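Local coordinates for protein formiminotetrahydrofolate cyclodeaminase (Thermotoga maritima, PDB 1O5H) that probably catalyses the cyclisation of 5-formiminotetrahydrofolate to 5,10-methenyltetrahydrofolate with release of ammonia, at residues A49-V54 / H133-L138; M53-T58 / E72-A77. All blocks are in the same frame, centred on the assembly; numbering follows the deposited sequence.

Interaction 1: residues A49-V54 / H133-L138; sequences ALAEMV and HELEKL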
ATOM      1  N   ALA A  49       9.947  -4.335   3.465  1.00 39.77           N
ATOM      2  CA  ALA A  49      10.889  -3.512   4.202  1.00 39.59           C
ATOM      3  C   ALA A  49      10.467  -3.279   5.649  1.00 39.36           C
ATOM      4  O   ALA A  49      11.306  -3.326   6.540  1.00 38.69           O
ATOM      5  CB  ALA A  49      11.137  -2.201   3.501  1.00 41.43           C
ATOM      6  N   LEU A  50       9.186  -3.045   5.911  1.00 39.82           N
ATOM      7  CA  LEU A  50       8.783  -2.926   7.311  1.00 39.31           C
ATOM      8  C   LEU A  50       9.068  -4.235   8.047  1.00 40.80           C
ATOM      9  O   LEU A  50       9.620  -4.230   9.148  1.00 39.36           O
ATOM     10  CB  LEU A  50       7.329  -2.529   7.445  1.00 38.96           C
ATOM     11  CG  LEU A  50       6.998  -1.145   6.888  1.00 43.12           C
ATOM     12  CD1 LEU A  50       5.528  -1.095   6.547  1.00 49.76           C
ATOM     13  CD2 LEU A  50       7.359  -0.026   7.856  1.00 31.27           C
ATOM     14  N   ALA A  51       8.734  -5.367   7.433  1.00 41.76           N
ATOM     15  CA  ALA A  51       8.966  -6.633   8.102  1.00 42.11           C
ATOM     16  C   ALA A  51      10.446  -6.779   8.377  1.00 44.60           C
ATOM     17  O   ALA A  51      10.845  -7.241   9.448  1.00 47.94           O
ATOM     18  CB  ALA A  51       8.486  -7.760   7.277  1.00 42.49           C
ATOM     19  N   GLU A  52      11.268  -6.383   7.415  1.00 44.20           N
ATOM     20  CA  GLU A  52      12.692  -6.400   7.626  1.00 45.66           C
ATOM     21  C   GLU A  52      13.101  -5.488   8.795  1.00 49.16           C
ATOM     22  O   GLU A  52      13.942  -5.874   9.621  1.00 49.27           O
ATOM     23  CB  GLU A  52      13.416  -5.999   6.355  1.00 45.30           C
ATOM     24  CG  GLU A  52      14.891  -6.324   6.397  1.00 48.26           C
ATOM     25  CD  GLU A  52      15.605  -6.058   5.093  1.00 49.38           C
ATOM     26  OE1 GLU A  52      14.957  -6.058   4.032  1.00 53.45           O
ATOM     27  OE2 GLU A  52      16.829  -5.856   5.134  1.00 51.83           O
HETATM   28  N   MSE A  53      12.506  -4.295   8.874  1.00 51.55           N
HETATM   29  CA  MSE A  53      12.824  -3.371   9.956  1.00 55.44           C
HETATM   30  C   MSE A  53      12.552  -3.998  11.302  1.00 50.54           C
HETATM   31  O   MSE A  53      13.421  -4.012  12.158  1.00 52.34           O
HETATM   32  CB  MSE A  53      12.049  -2.088   9.824  1.00 54.33           C
HETATM   33  CG  MSE A  53      12.024  -1.240  11.081  1.00 57.66           C
HETATM   34 SE   MSE A  53      11.066   0.389  10.619  1.00 75.88          SE
HETATM   35  CE  MSE A  53      10.974   1.335  12.543  1.00 70.12           C
ATOM     36  N   VAL A  54      11.359  -4.542  11.476  1.00 47.91           N
ATOM     37  CA  VAL A  54      11.006  -5.200  12.714  1.00 45.59           C
ATOM     38  C   VAL A  54      11.973  -6.346  13.019  1.00 46.39           C
ATOM     39  O   VAL A  54      12.399  -6.517  14.175  1.00 48.30           O
ATOM     40  CB  VAL A  54       9.549  -5.695  12.707  1.00 46.33           C
ATOM     41  CG1 VAL A  54       9.253  -6.462  13.972  1.00 42.55           C
ATOM     42  CG2 VAL A  54       8.562  -4.504  12.558  1.00 42.85           C
ATOM     43  N   HIS A 133       3.268 -14.904   6.120  1.00 40.82           N
ATOM     44  CA  HIS A 133       3.786 -15.892   7.068  1.00 43.06           C
ATOM     45  C   HIS A 133       4.876 -15.313   7.955  1.00 44.89           C
ATOM     46  O   HIS A 133       4.961 -15.660   9.140  1.00 47.96           O
ATOM     47  CB  HIS A 133       4.279 -17.181   6.383  1.00 43.51           C
ATOM     48  CG  HIS A 133       3.185 -18.165   6.077  1.00 55.20           C
ATOM     49  ND1 HIS A 133       2.521 -18.876   7.057  1.00 61.12           N
ATOM     50  CD2 HIS A 133       2.636 -18.555   4.899  1.00 65.14           C
ATOM     51  CE1 HIS A 133       1.610 -19.657   6.497  1.00 62.12           C
ATOM     52  NE2 HIS A 133       1.658 -19.481   5.189  1.00 65.51           N
ATOM     53  N   GLU A 134       5.697 -14.421   7.414  1.00 43.52           N
ATOM     54  CA  GLU A 134       6.740 -13.819   8.222  1.00 43.09           C
ATOM     55  C   GLU A 134       6.164 -12.817   9.206  1.00 42.10           C
ATOM     56  O   GLU A 134       6.642 -12.700  10.350  1.00 42.48           O
ATOM     57  CB  GLU A 134       7.805 -13.154   7.363  1.00 44.92           C
ATOM     58  CG  GLU A 134       8.474 -14.057   6.325  1.00 52.84           C
ATOM     59  CD  GLU A 134       9.326 -15.173   6.905  1.00 60.19           C
ATOM     60  OE1 GLU A 134       9.024 -15.701   7.992  1.00 67.69           O
ATOM     61  OE2 GLU A 134      10.309 -15.552   6.245  1.00 69.11           O
ATOM     62  N   LEU A 135       5.133 -12.099   8.766  1.00 39.96           N
ATOM     63  CA  LEU A 135       4.478 -11.127   9.621  1.00 35.60           C
ATOM     64  C   LEU A 135       3.837 -11.878  10.735  1.00 36.97           C
ATOM     65  O   LEU A 135       3.842 -11.405  11.858  1.00 39.47           O
ATOM     66  CB  LEU A 135       3.459 -10.288   8.862  1.00 35.97           C
ATOM     67  CG  LEU A 135       4.088  -9.271   7.903  1.00 35.14           C
ATOM     68  CD1 LEU A 135       3.079  -8.409   7.225  1.00 29.72           C
ATOM     69  CD2 LEU A 135       5.060  -8.383   8.641  1.00 37.52           C
ATOM     70  N   GLU A 136       3.337 -13.081  10.476  1.00 37.43           N
ATOM     71  CA  GLU A 136       2.815 -13.852  11.604  1.00 40.53           C
ATOM     72  C   GLU A 136       3.928 -14.200  12.617  1.00 42.14           C
ATOM     73  O   GLU A 136       3.747 -14.064  13.840  1.00 44.71           O
ATOM     74  CB  GLU A 136       2.073 -15.095  11.163  1.00 39.87           C
ATOM     75  CG  GLU A 136       1.305 -15.698  12.309  1.00 40.91           C
ATOM     76  CD  GLU A 136       0.515 -16.922  11.925  1.00 56.17           C
ATOM     77  OE1 GLU A 136       0.209 -17.129  10.728  1.00 50.85           O
ATOM     78  OE2 GLU A 136       0.175 -17.678  12.856  1.00 70.14           O
ATOM     79  N   LYS A 137       5.084 -14.623  12.118  1.00 40.21           N
ATOM     80  CA  LYS A 137       6.200 -14.898  13.012  1.00 38.38           C
ATOM     81  C   LYS A 137       6.605 -13.628  13.736  1.00 38.65           C
ATOM     82  O   LYS A 137       6.812 -13.653  14.945  1.00 38.00           O
ATOM     83  CB  LYS A 137       7.371 -15.548  12.275  1.00 36.72           C
ATOM     84  CG  LYS A 137       7.133 -17.039  12.027  1.00 40.96           C
ATOM     85  CD  LYS A 137       8.041 -17.643  10.957  1.00 47.18           C
ATOM     86  CE  LYS A 137       7.610 -19.069  10.659  1.00 51.77           C
ATOM     87  NZ  LYS A 137       8.722 -19.893  10.123  1.00 63.14           N
ATOM     88  N   LEU A 138       6.655 -12.503  13.027  1.00 38.16           N
ATOM     89  CA  LEU A 138       7.041 -11.258  13.684  1.00 39.10           C
ATOM     90  C   LEU A 138       6.025 -10.799  14.757  1.00 40.60           C
ATOM     91  O   LEU A 138       6.402 -10.376  15.845  1.00 38.67           O
ATOM     92  CB  LEU A 138       7.265 -10.165  12.653  1.00 38.93           C
ATOM     93  CG  LEU A 138       8.455 -10.370  11.721  1.00 41.31           C
ATOM     94  CD1 LEU A 138       8.461  -9.310  10.661  1.00 41.48           C
ATOM     95  CD2 LEU A 138       9.772 -10.351  12.460  1.00 37.05           C
TER
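A51 and L135 mark the closest pairing of backbones, their CA atoms 6.5 Å apart, where the helical segments 49-54 and 133-138 run in the same general direction at 28° with their axes 10.4 Å apart. The side chains that meet here are all apolar, and the contact turns on A51, whose methyl points toward the other helix and is met by two leucines one turn apart. CB of A51 lies 3.7 Å from CD2 of L135 and equally far from CD1 of L138. With CG set anti to its carbonyl carbon (chi1 -67°), L138 reaches across to the backbone of A51 as well as the methyl, CD1 lying 3.4 Å from O of A51. Its other branch, CD2, meets CG1 of V54 more loosely at 4.2 Å, so that the two branches of L138 are divided between A51 and V54, three residues apart on helix 36-56. All four side chains are buried, and no hydrogen bond joins the segments. Helix 68-100 covers one flank through M71 and I74, which touch L138, while helix 147-172 packs against V54 through D149 and T150 and against L135 through A153, placing the pair of helices inside the all-helical bundle.

Interaction 2: residues M53-T58 / E72-A77; sequences MVANFT and ERIVEA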
HETATM    1  N   MSE A  53      12.506  -4.295   8.874  1.00 51.55           N
HETATM    2  CA  MSE A  53      12.824  -3.371   9.956  1.00 55.44           C
HETATM    3  C   MSE A  53      12.552  -3.998  11.302  1.00 50.54           C
HETATM    4  O   MSE A  53      13.421  -4.012  12.158  1.00 52.34           O
HETATM    5  CB  MSE A  53      12.049  -2.088   9.824  1.00 54.33           C
HETATM    6  CG  MSE A  53      12.024  -1.240  11.081  1.00 57.66           C
HETATM    7 SE   MSE A  53      11.066   0.389  10.619  1.00 75.88          SE
HETATM    8  CE  MSE A  53      10.974   1.335  12.543  1.00 70.12           C
ATOM      9  N   VAL A  54      11.359  -4.542  11.476  1.00 47.91           N
ATOM     10  CA  VAL A  54      11.006  -5.200  12.714  1.00 45.59           C
ATOM     11  C   VAL A  54      11.973  -6.346  13.019  1.00 46.39           C
ATOM     12  O   VAL A  54      12.399  -6.517  14.175  1.00 48.30           O
ATOM     13  CB  VAL A  54       9.549  -5.695  12.707  1.00 46.33           C
ATOM     14  CG1 VAL A  54       9.253  -6.462  13.972  1.00 42.55           C
ATOM     15  CG2 VAL A  54       8.562  -4.504  12.558  1.00 42.85           C
ATOM     16  N   ALA A  55      12.356  -7.116  12.005  1.00 44.82           N
ATOM     17  CA  ALA A  55      13.285  -8.224  12.253  1.00 45.17           C
ATOM     18  C   ALA A  55      14.659  -7.722  12.691  1.00 46.57           C
ATOM     19  O   ALA A  55      15.273  -8.281  13.600  1.00 47.38           O
ATOM     20  CB  ALA A  55      13.412  -9.088  11.049  1.00 46.38           C
ATOM     21  N   ASN A  56      15.138  -6.663  12.048  1.00 47.29           N
ATOM     22  CA  ASN A  56      16.392  -6.043  12.452  1.00 47.21           C
ATOM     23  C   ASN A  56      16.355  -5.551  13.867  1.00 48.56           C
ATOM     24  O   ASN A  56      17.292  -5.790  14.619  1.00 50.39           O
ATOM     25  CB  ASN A  56      16.732  -4.868  11.557  1.00 47.08           C
ATOM     26  CG  ASN A  56      17.561  -5.269  10.372  1.00 48.00           C
ATOM     27  OD1 ASN A  56      18.419  -6.167  10.460  1.00 41.21           O
ATOM     28  ND2 ASN A  56      17.322  -4.604   9.238  1.00 44.01           N
ATOM     29  N   PHE A  57      15.280  -4.862  14.233  1.00 47.84           N
ATOM     30  CA  PHE A  57      15.169  -4.363  15.571  1.00 48.43           C
ATOM     31  C   PHE A  57      14.902  -5.469  16.595  1.00 50.06           C
ATOM     32  O   PHE A  57      14.716  -5.179  17.769  1.00 51.85           O
ATOM     33  CB  PHE A  57      14.093  -3.307  15.637  1.00 49.36           C
ATOM     34  CG  PHE A  57      14.569  -1.931  15.308  1.00 53.44           C
ATOM     35  CD1 PHE A  57      15.334  -1.215  16.213  1.00 55.19           C
ATOM     36  CD2 PHE A  57      14.205  -1.323  14.109  1.00 65.01           C
ATOM     37  CE1 PHE A  57      15.757   0.073  15.924  1.00 57.82           C
ATOM     38  CE2 PHE A  57      14.620  -0.024  13.811  1.00 62.83           C
ATOM     39  CZ  PHE A  57      15.394   0.671  14.722  1.00 57.74           C
ATOM     40  N   THR A  58      14.887  -6.728  16.164  1.00 50.24           N
ATOM     41  CA  THR A  58      14.655  -7.839  17.084  1.00 50.08           C
ATOM     42  C   THR A  58      15.925  -8.633  17.312  1.00 53.93           C
ATOM     43  O   THR A  58      16.134  -9.217  18.392  1.00 57.07           O
ATOM     44  CB  THR A  58      13.543  -8.753  16.565  1.00 49.05           C
ATOM     45  OG1 THR A  58      12.339  -7.991  16.388  1.00 49.29           O
ATOM     46  CG2 THR A  58      13.157  -9.777  17.614  1.00 42.61           C
ATOM     47  N   GLU A  72      17.526 -13.194  11.662  1.00 49.20           N
ATOM     48  CA  GLU A  72      18.453 -13.023  10.547  1.00 49.84           C
ATOM     49  C   GLU A  72      17.946 -13.709   9.291  1.00 49.67           C
ATOM     50  O   GLU A  72      18.178 -13.237   8.182  1.00 49.15           O
ATOM     51  CB  GLU A  72      19.833 -13.525  10.902  1.00 48.01           C
ATOM     52  CG  GLU A  72      20.641 -12.475  11.641  1.00 54.54           C
ATOM     53  CD  GLU A  72      21.601 -13.070  12.672  1.00 63.78           C
ATOM     54  OE1 GLU A  72      21.414 -14.242  13.077  1.00 67.03           O
ATOM     55  OE2 GLU A  72      22.544 -12.362  13.098  1.00 59.66           O
ATOM     56  N   ARG A  73      17.232 -14.812   9.491  1.00 49.35           N
ATOM     57  CA  ARG A  73      16.619 -15.563   8.413  1.00 49.32           C
ATOM     58  C   ARG A  73      15.573 -14.713   7.685  1.00 48.71           C
ATOM     59  O   ARG A  73      15.472 -14.765   6.453  1.00 50.91           O
ATOM     60  CB  ARG A  73      15.993 -16.846   8.974  1.00 48.84           C
ATOM     61  CG  ARG A  73      15.680 -17.921   7.930  1.00 52.92           C
ATOM     62  CD  ARG A  73      14.620 -18.950   8.365  1.00 52.83           C
ATOM     63  NE  ARG A  73      13.355 -18.299   8.720  1.00 64.46           N
ATOM     64  CZ  ARG A  73      12.434 -17.891   7.839  1.00 69.90           C
ATOM     65  NH1 ARG A  73      12.618 -18.079   6.530  1.00 70.61           N
ATOM     66  NH2 ARG A  73      11.321 -17.294   8.268  1.00 65.43           N
ATOM     67  N   ILE A  74      14.809 -13.932   8.445  1.00 45.61           N
ATOM     68  CA  ILE A  74      13.759 -13.101   7.884  1.00 43.29           C
ATOM     69  C   ILE A  74      14.364 -11.924   7.142  1.00 43.49           C
ATOM     70  O   ILE A  74      14.002 -11.643   5.997  1.00 42.78           O
ATOM     71  CB  ILE A  74      12.799 -12.606   8.988  1.00 42.29           C
ATOM     72  CG1 ILE A  74      12.022 -13.781   9.566  1.00 38.51           C
ATOM     73  CG2 ILE A  74      11.820 -11.583   8.426  1.00 41.51           C
ATOM     74  CD1 ILE A  74      11.280 -13.461  10.814  1.00 31.18           C
ATOM     75  N   VAL A  75      15.279 -11.229   7.803  1.00 43.67           N
ATOM     76  CA  VAL A  75      16.007 -10.159   7.148  1.00 45.23           C
ATOM     77  C   VAL A  75      16.449 -10.582   5.736  1.00 46.60           C
ATOM     78  O   VAL A  75      16.163  -9.900   4.749  1.00 47.78           O
ATOM     79  CB  VAL A  75      17.204  -9.745   7.977  1.00 44.32           C
ATOM     80  CG1 VAL A  75      18.114  -8.819   7.184  1.00 40.20           C
ATOM     81  CG2 VAL A  75      16.715  -9.071   9.237  1.00 47.38           C
ATOM     82  N   GLU A  76      17.109 -11.727   5.650  1.00 47.74           N
ATOM     83  CA  GLU A  76      17.590 -12.257   4.377  1.00 48.48           C
ATOM     84  C   GLU A  76      16.443 -12.522   3.404  1.00 46.17           C
ATOM     85  O   GLU A  76      16.554 -12.185   2.227  1.00 46.31           O
ATOM     86  CB  GLU A  76      18.465 -13.508   4.608  1.00 49.69           C
ATOM     87  CG  GLU A  76      18.587 -14.467   3.425  1.00 59.37           C
ATOM     88  CD  GLU A  76      19.613 -14.042   2.391  1.00 69.26           C
ATOM     89  OE1 GLU A  76      20.741 -14.602   2.414  1.00 71.37           O
ATOM     90  OE2 GLU A  76      19.288 -13.162   1.557  1.00 68.17           O
ATOM     91  N   ALA A  77      15.346 -13.097   3.895  1.00 44.51           N
ATOM     92  CA  ALA A  77      14.170 -13.359   3.050  1.00 43.92           C
ATOM     93  C   ALA A  77      13.489 -12.079   2.546  1.00 43.93           C
ATOM     94  O   ALA A  77      13.032 -12.006   1.400  1.00 44.04           O
ATOM     95  CB  ALA A  77      13.163 -14.247   3.770  1.00 42.16           C
TER
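V75 meets A55 and N56 through a single methyl, CG2, where the last turn of helix 36-56 lies against the early part of helix 68-100. The tighter, inner part of the contact is apolar. A55 CB points at the neighbouring helix and rests between two methyls, 3.8 Å from CG2 of V75 and 4.0 Å from CG2 of I74. In V75, CG2 stands anti to the carbonyl carbon and CG1 anti to the backbone N (chi1 169°), which turns CG2 toward A55. L138 of helix 107-141 touches both A55 and I74 and closes this inner side.

Toward the outer side the packing thins and polar groups appear. The side chains of N56 and V75 cross at about a right angle, with OD1 of N56 3.6 Å from CG2 of V75; this is a van der Waals contact, and the polar atoms of the amide are bonded elsewhere. OD1 accepts a hydrogen bond from NE of R59, and ND2 donates one to the carbonyl of A28 of the second subunit. E72 is exposed and forms a salt bridge with R59.

Beyond the helix, T58 OG1 donates to the carbonyl O of V54 over 2.7 Å, with the hydroxyl oxygen tilted 31° from the carbonyl plane. This hydroxyl also bonds to the backbone N of N143, tying the chain leaving helix 36-56 to the segment after helix 107-141. Two consecutive helices packed side by side across a connecting segment form an alpha-alpha hairpin, here within an all-helical fold and bordering the subunit interface.

In the fold
Interactions 1 and 2 both use helix 36-56, sharing M53 and V54, and their centres lie about 7 Å apart. Interaction 1 joins it to helix 107-141, distant in sequence, and is fully buried; interaction 2 joins it to helix 68-100, the next helix in the chain, and is only partly buried, with polar groups along its margin. The third side of this three-helix group is closed directly between the partner segments: CD2 of L138 packs 3.8 Å from CD1 of I74, and E134 OE1 makes a 2.8 Å salt bridge with NH2 of R73. Both regions touch the second subunit, by packing against V27 of that subunit and, in interaction 2, by the N56 hydrogen bond to its A28.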